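Local structure of putative isochorismatase (Burkholderia xenovorans, 3OQP) at residues V137-H141 with D142-S146; V167-Q170 with S171-A175. The protein is probably a hydrolase of the isochorismatase family, its natural substrate not established. All blocks are in the same frame, centred on the assembly; numbering follows the deposited sequence.

Interaction 1 (V137-H141 with D142-S146); sequences VEFLH and DATGS
Thr144 reaches back over the turn to Leu140: its OG1 donates to Leu140 O at 3.0 Å, while Ala143 N donates to that same Leu140 O at 3.1 Å with a nearly straight N-H (161°). The amide stands well above the carbonyl plane and the hydroxyl tilts more modestly to its other side, so that two bonds grip one oxygen. The Ala143 bond closes a type I beta turn from Leu140 to Ala143, with Leu140 CB against Ala143 CB at 3.9 Å across its ends. Thr144 OG1 stands between its own backbone N and carbonyl carbon (chi1 54°), which aims it at Leu140 O and leaves CG2 3.6 Å from CE1 of the Phe139 ring. The hydroxyl meets that ring too, Phe139 CZ lying 3.2 Å from Thr144 OG1. Further out, Asp142 OD1 is bonded to Thr179 OG1 and His141 O to His162 NE2. Thr144 also touches Asp123, next to Cys122, seen as 3-sulfinoalanine, and Ser146 OG bonds to His120 ND1; the turn thus leads from the sheet toward the loop around that modified cysteine. Strand 136-140 runs inside the parallel sheet between 111-115 and 175-177; Phe139 faces helices 124-132 and 158-173, and Leu140 and Ala143 lie on strand 111-115.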
ATOM      1  N   VAL A 137     -10.186   9.805   0.733  1.00 10.48           N
ATOM      2  CA  VAL A 137     -10.147   8.906  -0.395  1.00 10.49           C
ATOM      3  C   VAL A 137     -11.325   7.946  -0.292  1.00  9.92           C
ATOM      4  O   VAL A 137     -11.723   7.527   0.824  1.00 10.19           O
ATOM      5  CB  VAL A 137      -8.858   8.075  -0.421  1.00 10.94           C
ATOM      6  CG1 VAL A 137      -8.887   7.039  -1.596  1.00 12.53           C
ATOM      7  CG2 VAL A 137      -7.653   8.998  -0.539  1.00 13.18           C
ATOM      8  N   GLU A 138     -11.934   7.628  -1.417  1.00  9.30           N
ATOM      9  CA  GLU A 138     -12.948   6.596  -1.549  1.00  9.46           C
ATOM     10  C   GLU A 138     -12.415   5.560  -2.542  1.00  8.36           C
ATOM     11  O   GLU A 138     -11.667   5.880  -3.491  1.00 10.23           O
ATOM     12  CB  GLU A 138     -14.254   7.211  -2.060  1.00  9.00           C
ATOM     13  CG  GLU A 138     -14.798   8.245  -1.073  1.00 10.68           C
ATOM     14  CD  GLU A 138     -15.963   9.046  -1.574  1.00  9.67           C
ATOM     15  OE1 GLU A 138     -16.054   9.301  -2.790  1.00 12.01           O
ATOM     16  OE2 GLU A 138     -16.772   9.480  -0.713  1.00 13.48           O
ATOM     17  N   PHE A 139     -12.789   4.292  -2.328  1.00  8.89           N
ATOM     18  CA  PHE A 139     -12.331   3.166  -3.189  1.00  9.72           C
ATOM     19  C   PHE A 139     -13.536   2.325  -3.532  1.00  8.01           C
ATOM     20  O   PHE A 139     -14.232   1.840  -2.605  1.00  9.42           O
ATOM     21  CB  PHE A 139     -11.289   2.340  -2.426  1.00  8.75           C
ATOM     22  CG  PHE A 139     -10.806   1.108  -3.135  1.00  8.59           C
ATOM     23  CD1 PHE A 139      -9.857   1.180  -4.124  1.00  9.35           C
ATOM     24  CD2 PHE A 139     -11.288  -0.138  -2.782  1.00 10.12           C
ATOM     25  CE1 PHE A 139      -9.430   0.028  -4.717  1.00 10.86           C
ATOM     26  CE2 PHE A 139     -10.797  -1.285  -3.446  1.00 11.07           C
ATOM     27  CZ  PHE A 139      -9.915  -1.182  -4.415  1.00 10.46           C
ATOM     28  N   LEU A 140     -13.834   2.205  -4.827  1.00  8.75           N
ATOM     29  CA  LEU A 140     -14.978   1.469  -5.294  1.00  9.63           C
ATOM     30  C   LEU A 140     -14.580   0.001  -5.523  1.00  8.90           C
ATOM     31  O   LEU A 140     -13.916  -0.328  -6.528  1.00  9.28           O
ATOM     32  CB  LEU A 140     -15.605   2.122  -6.528  1.00  9.09           C
ATOM     33  CG  LEU A 140     -15.975   3.589  -6.300  1.00 10.12           C
ATOM     34  CD1 LEU A 140     -16.784   4.155  -7.480  1.00 11.52           C
ATOM     35  CD2 LEU A 140     -16.647   3.867  -4.937  1.00 11.99           C
ATOM     36  N   HIS A 141     -14.975  -0.877  -4.579  1.00  9.77           N
ATOM     37  CA  HIS A 141     -14.425  -2.234  -4.529  1.00  9.42           C
ATOM     38  C   HIS A 141     -14.881  -3.072  -5.745  1.00  9.14           C
ATOM     39  O   HIS A 141     -14.319  -4.131  -6.008  1.00 11.89           O
ATOM     40  CB  HIS A 141     -14.733  -2.930  -3.225  1.00 10.30           C
ATOM     41  CG  HIS A 141     -16.179  -3.128  -3.002  1.00 11.97           C
ATOM     42  ND1 HIS A 141     -16.905  -4.016  -3.746  1.00 13.33           N
ATOM     43  CD2 HIS A 141     -17.020  -2.531  -2.145  1.00 13.27           C
ATOM     44  CE1 HIS A 141     -18.142  -4.023  -3.259  1.00 13.90           C
ATOM     45  NE2 HIS A 141     -18.248  -3.093  -2.333  1.00 16.36           N
ATOM     46  N   ASP A 142     -15.926  -2.642  -6.426  1.00  8.65           N
ATOM     47  CA  ASP A 142     -16.504  -3.383  -7.551  1.00  8.43           C
ATOM     48  C   ASP A 142     -16.167  -2.740  -8.899  1.00  8.68           C
ATOM     49  O   ASP A 142     -16.653  -3.192  -9.946  1.00 10.33           O
ATOM     50  CB  ASP A 142     -17.996  -3.574  -7.306  1.00  9.77           C
ATOM     51  CG  ASP A 142     -18.760  -2.269  -7.258  1.00  9.72           C
ATOM     52  OD1 ASP A 142     -18.185  -1.214  -7.454  1.00 12.61           O
ATOM     53  OD2 ASP A 142     -19.977  -2.367  -6.944  1.00 13.16           O
ATOM     54  N   ALA A 143     -15.308  -1.691  -8.883  1.00  8.47           N
ATOM     55  CA  ALA A 143     -14.834  -0.968 -10.052  1.00  8.29           C
ATOM     56  C   ALA A 143     -13.320  -0.932 -10.098  1.00  9.00           C
ATOM     57  O   ALA A 143     -12.738  -0.066 -10.755  1.00  9.43           O
ATOM     58  CB  ALA A 143     -15.444   0.412 -10.072  1.00  8.76           C
ATOM     59  N   THR A 144     -12.730  -1.933  -9.493  1.00  8.82           N
ATOM     60  CA  THR A 144     -11.300  -2.115  -9.320  1.00  8.70           C
ATOM     61  C   THR A 144     -10.962  -3.604  -9.476  1.00  8.41           C
ATOM     62  O   THR A 144     -11.844  -4.398  -9.769  1.00 10.08           O
ATOM     63  CB  THR A 144     -10.843  -1.557  -7.988  1.00  8.49           C
ATOM     64  OG1 THR A 144     -11.617  -2.137  -6.932  1.00  9.27           O
ATOM     65  CG2 THR A 144     -11.027  -0.027  -7.937  1.00  9.24           C
ATOM     66  N   GLY A 145      -9.738  -4.037  -9.237  1.00  8.69           N
ATOM     67  CA  GLY A 145      -9.436  -5.459  -9.253  1.00  8.41           C
ATOM     68  C   GLY A 145      -7.964  -5.809  -9.259  1.00  8.48           C
ATOM     69  O   GLY A 145      -7.094  -4.910  -9.453  1.00  9.19           O
ATOM     70  N   SER A 146      -7.718  -7.106  -9.078  1.00  9.16           N
ATOM     71  CA  SER A 146      -6.386  -7.676  -8.929  1.00  9.55           C
ATOM     72  C   SER A 146      -6.181  -8.872  -9.835  1.00  9.93           C
ATOM     73  O   SER A 146      -7.110  -9.324 -10.527  1.00  9.97           O
ATOM     74  CB  SER A 146      -6.114  -8.095  -7.464  1.00 10.65           C
ATOM     75  OG  SER A 146      -6.135  -6.983  -6.577  1.00 11.85           O
TER

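Interaction 2 (V167-Q170 with S171-A175)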
ATOM      1  N   VAL A 167     -10.072  -4.598   2.696  1.00  8.86           N
ATOM      2  CA  VAL A 167     -10.209  -4.549   4.149  1.00  9.52           C
ATOM      3  C   VAL A 167      -9.210  -3.605   4.848  1.00  9.23           C
ATOM      4  O   VAL A 167      -9.531  -2.786   5.685  1.00  9.71           O
ATOM      5  CB  VAL A 167     -10.161  -5.999   4.718  1.00  9.76           C
ATOM      6  CG1 VAL A 167     -10.121  -5.975   6.205  1.00 11.64           C
ATOM      7  CG2 VAL A 167     -11.373  -6.832   4.159  1.00 10.79           C
ATOM      8  N   VAL A 168      -7.960  -3.654   4.361  1.00  9.57           N
ATOM      9  CA  VAL A 168      -6.945  -2.745   4.878  1.00  9.38           C
ATOM     10  C   VAL A 168      -7.275  -1.302   4.522  1.00  9.00           C
ATOM     11  O   VAL A 168      -7.180  -0.407   5.352  1.00  9.75           O
ATOM     12  CB  VAL A 168      -5.554  -3.142   4.396  1.00  8.16           C
ATOM     13  CG1 VAL A 168      -4.484  -2.072   4.717  1.00 10.37           C
ATOM     14  CG2 VAL A 168      -5.108  -4.457   5.031  1.00  9.06           C
ATOM     15  N   LEU A 169      -7.738  -1.083   3.317  1.00  8.79           N
ATOM     16  CA  LEU A 169      -8.104   0.289   2.936  1.00  9.35           C
ATOM     17  C   LEU A 169      -9.203   0.801   3.862  1.00  9.05           C
ATOM     18  O   LEU A 169      -9.157   1.930   4.353  1.00  9.31           O
ATOM     19  CB  LEU A 169      -8.552   0.353   1.511  1.00  9.07           C
ATOM     20  CG  LEU A 169      -7.408   0.284   0.489  1.00  9.69           C
ATOM     21  CD1 LEU A 169      -8.059   0.085  -0.891  1.00 12.92           C
ATOM     22  CD2 LEU A 169      -6.487   1.484   0.477  1.00 10.80           C
ATOM     23  N   GLN A 170     -10.236  -0.005   4.059  1.00  9.08           N
ATOM     24  CA  GLN A 170     -11.370   0.395   4.925  1.00  9.47           C
ATOM     25  C   GLN A 170     -10.934   0.687   6.344  1.00  9.52           C
ATOM     26  O   GLN A 170     -11.534   1.539   7.020  1.00 10.65           O
ATOM     27  CB  GLN A 170     -12.496  -0.619   4.846  1.00  9.49           C
ATOM     28  CG  GLN A 170     -13.699  -0.285   5.681  1.00  9.27           C
ATOM     29  CD  GLN A 170     -14.475   0.924   5.216  1.00 10.95           C
ATOM     30  OE1 GLN A 170     -14.221   1.439   4.149  1.00 12.41           O
ATOM     31  NE2 GLN A 170     -15.416   1.391   6.012  1.00 14.47           N
ATOM     32  N   SER A 171      -9.903   0.014   6.812  1.00  9.31           N
ATOM     33  CA  SER A 171      -9.432   0.187   8.205  1.00  9.41           C
ATOM     34  C   SER A 171      -8.765   1.526   8.449  1.00  9.52           C
ATOM     35  O   SER A 171      -8.651   1.893   9.637  1.00 11.77           O
ATOM     36  CB  SER A 171      -8.441  -0.889   8.627  1.00  9.83           C
ATOM     37  OG  SER A 171      -7.178  -0.692   7.964  1.00 11.06           O
ATOM     38  N   ARG A 172      -8.299   2.227   7.427  1.00 10.09           N
ATOM     39  CA  ARG A 172      -7.489   3.388   7.665  1.00 10.87           C
ATOM     40  C   ARG A 172      -7.408   4.389   6.521  1.00 10.22           C
ATOM     41  O   ARG A 172      -7.293   5.585   6.793  1.00 12.70           O
ATOM     42  CB  ARG A 172      -6.070   2.896   8.020  1.00 10.98           C
ATOM     43  CG  ARG A 172      -5.033   4.007   8.191  1.00 12.24           C
ATOM     44  CD  ARG A 172      -5.391   4.835   9.448  1.00 12.42           C
ATOM     45  NE  ARG A 172      -4.522   6.012   9.665  1.00 14.09           N
ATOM     46  CZ  ARG A 172      -4.652   7.196   9.059  1.00 14.14           C
ATOM     47  NH1 ARG A 172      -5.556   7.411   8.096  1.00 17.22           N
ATOM     48  NH2 ARG A 172      -3.855   8.201   9.390  1.00 17.68           N
ATOM     49  N   PHE A 173      -7.387   3.921   5.265  1.00  9.99           N
ATOM     50  CA  PHE A 173      -6.995   4.784   4.183  1.00 10.43           C
ATOM     51  C   PHE A 173      -8.133   5.369   3.342  1.00 10.30           C
ATOM     52  O   PHE A 173      -7.963   6.429   2.751  1.00 12.59           O
ATOM     53  CB  PHE A 173      -6.031   4.034   3.245  1.00 10.35           C
ATOM     54  CG  PHE A 173      -4.753   3.608   3.916  1.00 11.25           C
ATOM     55  CD1 PHE A 173      -3.721   4.480   3.989  1.00 12.13           C
ATOM     56  CD2 PHE A 173      -4.614   2.383   4.570  1.00 11.32           C
ATOM     57  CE1 PHE A 173      -2.550   4.149   4.650  1.00 12.25           C
ATOM     58  CE2 PHE A 173      -3.462   2.039   5.200  1.00 11.15           C
ATOM     59  CZ  PHE A 173      -2.426   2.930   5.247  1.00 12.57           C
ATOM     60  N   ALA A 174      -9.262   4.709   3.240  1.00 10.06           N
ATOM     61  CA  ALA A 174     -10.297   5.090   2.299  1.00 10.40           C
ATOM     62  C   ALA A 174     -11.633   4.626   2.807  1.00 10.21           C
ATOM     63  O   ALA A 174     -11.727   3.676   3.641  1.00 13.78           O
ATOM     64  CB  ALA A 174     -10.028   4.430   0.925  1.00 11.49           C
ATOM     65  N   ALA A 175     -12.705   5.265   2.333  1.00  9.14           N
ATOM     66  CA  ALA A 175     -14.039   4.718   2.439  1.00 10.35           C
ATOM     67  C   ALA A 175     -14.238   3.798   1.260  1.00  9.71           C
ATOM     68  O   ALA A 175     -14.252   4.240   0.102  1.00 11.23           O
ATOM     69  CB  ALA A 175     -15.083   5.809   2.403  1.00 11.29           C
TER
HETATM   70  O   HOH W   1     -10.763   4.381   6.393  1.00 18.61           O
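The C-terminal end of helix 158-173 unwinds here into strand 175-177, the last strand of the parallel sheet, through a pi-type turn. Leu169 O gathers the backbone at this exit: Arg172 N at 3.2 Å, Phe173 N at 2.8 Å and Ala174 N at 3.0 Å all donate to it. Arg172 N and Ala174 N stand well out of the carbonyl plane on opposite faces, with Phe173 N between them, tilted only 18° from it. Just before this, Ser171 N bonds to Val167 O, which also accepts from Asn151 ND2 of the second subunit, and the Ser171 hydroxyl folds back onto the helix, OG donating to Val168 O at 2.6 Å. A chi1 of 72° tucks that OG between the serine's own N and carbonyl carbon. Val168 O also lies in the plane of the Phe173 ring at its edge, and Arg172 CG sits over the centre of one ring face. Leu169 CD2 packs on Phe173 CB at 3.8 Å, the side chains crossing at about a right angle. Gln170 bends at chi2 (68°), its OE1 accepting from Val176 N and its NE2 donating to Ala193 O. A water donates to Gln170 O and Ala174 O, 3.0 Å from each. Near the helix end the carbonyls thus meet mixed donors: a hydroxyl for Val168 O, a water for Gln170 O, three amides for Leu169 O, one of them the i+5 pi-type bond.

Both interactions are local changes of direction, and both are largely buried, but interaction 1 lies nearer the centre of the chain, whereas interaction 2 lies where the second subunit packs on the helix end. One carries the chain off a strand, the other from a helix into a strand. They meet in the sheet: Phe139 N to Ala175 O at 2.8 Å and Val137 O to Ala175 N at 2.9 Å are probable hydrogen bonds joining neighbouring parallel strands. In each, one leucine carbonyl takes several donors; 137-146 pairs an amide with a threonine hydroxyl, while 167-175 uses three amides.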